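Long-range contact in lovastatin nonaketide synthase, polyketide synthase component (Aspergillus terreus, PDB 7CPX), which builds the dihydromonacolin L nonaketide of lovastatin from malonyl-CoA, with NADPH as reductant and S-adenosyl-L-methionine as methyl donor: residues A[1873-1878]-A[2126-2131]. The protein carries 2 engineered substitutions. Sequence-based numbering, arbitrary orientation.
Sequences VHFSCP and STVISW
W2131 turns CG away from its own carbonyl carbon (chi1 -74°), and S1876 sets OG between its backbone N and carbonyl carbon (chi1 66°), a pairing that carries the indole N-H to the serine hydroxyl. The NE1 to OG bond is 2.7 Å long, with OG 18° out of the indole plane; N1912 also hydrogen-bonds this buried OG. From V1873, CG1 reaches CD1 of W2131 at 3.5 Å, and I2129 lays CG2 over one indole face, offset toward the rim. Between the backbones, S1876 and I2129 form an antiparallel hydrogen-bonded pair: S1876 N gives to I2129 O and I2129 N returns to S1876 O, each at 2.9 Å. W2131 N continues the ladder to H1874 O. On the sheet face carrying F1875 and S2130, F1875 CE1 lies 3.3 Å from S2130 OG. At the other end, P1878 CG packs on I2129 CD1. H1874 and F1875 both face Q1893, a classic beta bulge in strand 1869-1883, which pairs with strand 2128-2130 in a mixed sheet, the beta-rich substrate-binding part of what is probably a non-functional enoyl reductase domain of medium-chain reductase fold; the chain returns to it just before the ketoreductase.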
ATOM      1  N   VAL A1873      37.830  33.995  25.685  1.00116.19           N
ATOM      2  CA  VAL A1873      36.397  34.147  25.894  1.00116.19           C
ATOM      3  C   VAL A1873      35.991  33.475  27.198  1.00116.19           C
ATOM      4  O   VAL A1873      36.299  32.300  27.430  1.00116.19           O
ATOM      5  CB  VAL A1873      35.615  33.564  24.708  1.00116.19           C
ATOM      6  CG1 VAL A1873      34.128  33.771  24.901  1.00116.19           C
ATOM      7  CG2 VAL A1873      36.073  34.200  23.410  1.00116.19           C
ATOM      8  N   HIS A1874      35.298  34.226  28.053  1.00117.16           N
ATOM      9  CA  HIS A1874      34.655  33.676  29.236  1.00117.16           C
ATOM     10  C   HIS A1874      33.212  33.289  28.949  1.00117.16           C
ATOM     11  O   HIS A1874      32.745  32.241  29.407  1.00117.16           O
ATOM     12  CB  HIS A1874      34.689  34.692  30.380  1.00117.16           C
ATOM     13  CG  HIS A1874      36.062  34.980  30.897  1.00117.16           C
ATOM     14  ND1 HIS A1874      37.147  35.165  30.068  1.00117.16           N
ATOM     15  CD2 HIS A1874      36.525  35.122  32.161  1.00117.16           C
ATOM     16  CE1 HIS A1874      38.221  35.400  30.799  1.00117.16           C
ATOM     17  NE2 HIS A1874      37.871  35.379  32.072  1.00117.16           N
ATOM     18  N   PHE A1875      32.503  34.125  28.193  1.00120.52           N
ATOM     19  CA  PHE A1875      31.115  33.880  27.839  1.00120.52           C
ATOM     20  C   PHE A1875      30.906  34.221  26.372  1.00120.52           C
ATOM     21  O   PHE A1875      31.566  35.107  25.825  1.00120.52           O
ATOM     22  CB  PHE A1875      30.163  34.702  28.713  1.00120.52           C
ATOM     23  CG  PHE A1875      30.340  34.469  30.184  1.00120.52           C
ATOM     24  CD1 PHE A1875      29.650  33.457  30.826  1.00120.52           C
ATOM     25  CD2 PHE A1875      31.201  35.259  30.924  1.00120.52           C
ATOM     26  CE1 PHE A1875      29.813  33.238  32.179  1.00120.52           C
ATOM     27  CE2 PHE A1875      31.370  35.046  32.275  1.00120.52           C
ATOM     28  CZ  PHE A1875      30.675  34.034  32.905  1.00120.52           C
ATOM     29  N   SER A1876      29.978  33.508  25.739  1.00118.11           N
ATOM     30  CA  SER A1876      29.723  33.720  24.321  1.00118.11           C
ATOM     31  C   SER A1876      28.284  33.357  23.989  1.00118.11           C
ATOM     32  O   SER A1876      27.598  32.699  24.772  1.00118.11           O
ATOM     33  CB  SER A1876      30.674  32.896  23.448  1.00118.11           C
ATOM     34  OG  SER A1876      30.432  31.509  23.600  1.00118.11           O
ATOM     35  N   CYS A1877      27.840  33.805  22.822  1.00119.71           N
ATOM     36  CA  CYS A1877      26.529  33.421  22.314  1.00119.71           C
ATOM     37  C   CYS A1877      26.672  32.216  21.388  1.00119.71           C
ATOM     38  O   CYS A1877      27.444  32.274  20.425  1.00119.71           O
ATOM     39  CB  CYS A1877      25.879  34.578  21.566  1.00119.71           C
ATOM     40  SG  CYS A1877      24.261  34.178  20.877  1.00119.71           S
ATOM     41  N   PRO A1878      25.958  31.115  21.639  1.00117.66           N
ATOM     42  CA  PRO A1878      26.147  29.923  20.794  1.00117.66           C
ATOM     43  C   PRO A1878      25.894  30.178  19.321  1.00117.66           C
ATOM     44  O   PRO A1878      26.599  29.616  18.473  1.00117.66           O
ATOM     45  CB  PRO A1878      25.137  28.917  21.363  1.00117.66           C
ATOM     46  CG  PRO A1878      24.719  29.449  22.683  1.00117.66           C
ATOM     47  CD  PRO A1878      24.893  30.925  22.638  1.00117.66           C
ATOM     48  N   SER A2126      19.243  34.018  23.168  1.00123.25           N
ATOM     49  CA  SER A2126      19.500  34.630  24.467  1.00123.25           C
ATOM     50  C   SER A2126      20.106  33.645  25.457  1.00123.25           C
ATOM     51  O   SER A2126      20.020  33.851  26.672  1.00123.25           O
ATOM     52  CB  SER A2126      18.225  35.246  25.058  1.00123.25           C
ATOM     53  OG  SER A2126      17.676  36.213  24.180  1.00123.25           O
ATOM     54  N   THR A2127      20.708  32.569  24.960  1.00123.73           N
ATOM     55  CA  THR A2127      21.486  31.658  25.783  1.00123.73           C
ATOM     56  C   THR A2127      22.961  32.014  25.682  1.00123.73           C
ATOM     57  O   THR A2127      23.433  32.493  24.647  1.00123.73           O
ATOM     58  CB  THR A2127      21.271  30.209  25.344  1.00123.73           C
ATOM     59  OG1 THR A2127      19.899  29.848  25.537  1.00123.73           O
ATOM     60  CG2 THR A2127      22.162  29.270  26.138  1.00123.73           C
ATOM     61  N   VAL A2128      23.691  31.782  26.770  1.00123.39           N
ATOM     62  CA  VAL A2128      25.100  32.142  26.848  1.00123.39           C
ATOM     63  C   VAL A2128      25.902  30.948  27.345  1.00123.39           C
ATOM     64  O   VAL A2128      25.607  30.383  28.407  1.00123.39           O
ATOM     65  CB  VAL A2128      25.329  33.371  27.750  1.00123.39           C
ATOM     66  CG1 VAL A2128      24.767  33.138  29.131  1.00123.39           C
ATOM     67  CG2 VAL A2128      26.808  33.695  27.830  1.00123.39           C
ATOM     68  N   ILE A2129      26.916  30.577  26.570  1.00117.87           N
ATOM     69  CA  ILE A2129      27.891  29.573  26.964  1.00117.87           C
ATOM     70  C   ILE A2129      28.921  30.215  27.876  1.00117.87           C
ATOM     71  O   ILE A2129      29.463  31.284  27.571  1.00117.87           O
ATOM     72  CB  ILE A2129      28.572  28.967  25.725  1.00117.87           C
ATOM     73  CG1 ILE A2129      27.555  28.261  24.835  1.00117.87           C
ATOM     74  CG2 ILE A2129      29.664  28.012  26.152  1.00117.87           C
ATOM     75  CD1 ILE A2129      27.828  28.461  23.366  1.00117.87           C
ATOM     76  N   SER A2130      29.197  29.556  28.995  1.00118.95           N
ATOM     77  CA  SER A2130      30.206  29.989  29.956  1.00118.95           C
ATOM     78  C   SER A2130      31.460  29.160  29.713  1.00118.95           C
ATOM     79  O   SER A2130      31.533  27.993  30.105  1.00118.95           O
ATOM     80  CB  SER A2130      29.697  29.825  31.385  1.00118.95           C
ATOM     81  OG  SER A2130      30.737  30.042  32.323  1.00118.95           O
ATOM     82  N   TRP A2131      32.443  29.764  29.062  1.00114.88           N
ATOM     83  CA  TRP A2131      33.669  29.057  28.726  1.00114.88           C
ATOM     84  C   TRP A2131      34.540  28.899  29.966  1.00114.88           C
ATOM     85  O   TRP A2131      34.851  29.901  30.620  1.00114.88           O
ATOM     86  CB  TRP A2131      34.430  29.805  27.645  1.00114.88           C
ATOM     87  CG  TRP A2131      33.808  29.688  26.298  1.00114.88           C
ATOM     88  CD1 TRP A2131      33.005  30.599  25.686  1.00114.88           C
ATOM     89  CD2 TRP A2131      33.931  28.588  25.391  1.00114.88           C
ATOM     90  NE1 TRP A2131      32.622  30.141  24.451  1.00114.88           N
ATOM     91  CE2 TRP A2131      33.178  28.906  24.245  1.00114.88           C
ATOM     92  CE3 TRP A2131      34.606  27.366  25.435  1.00114.88           C
ATOM     93  CZ2 TRP A2131      33.082  28.048  23.155  1.00114.88           C
ATOM     94  CZ3 TRP A2131      34.510  26.516  24.353  1.00114.88           C
ATOM     95  CH2 TRP A2131      33.753  26.861  23.228  1.00114.88           C
TER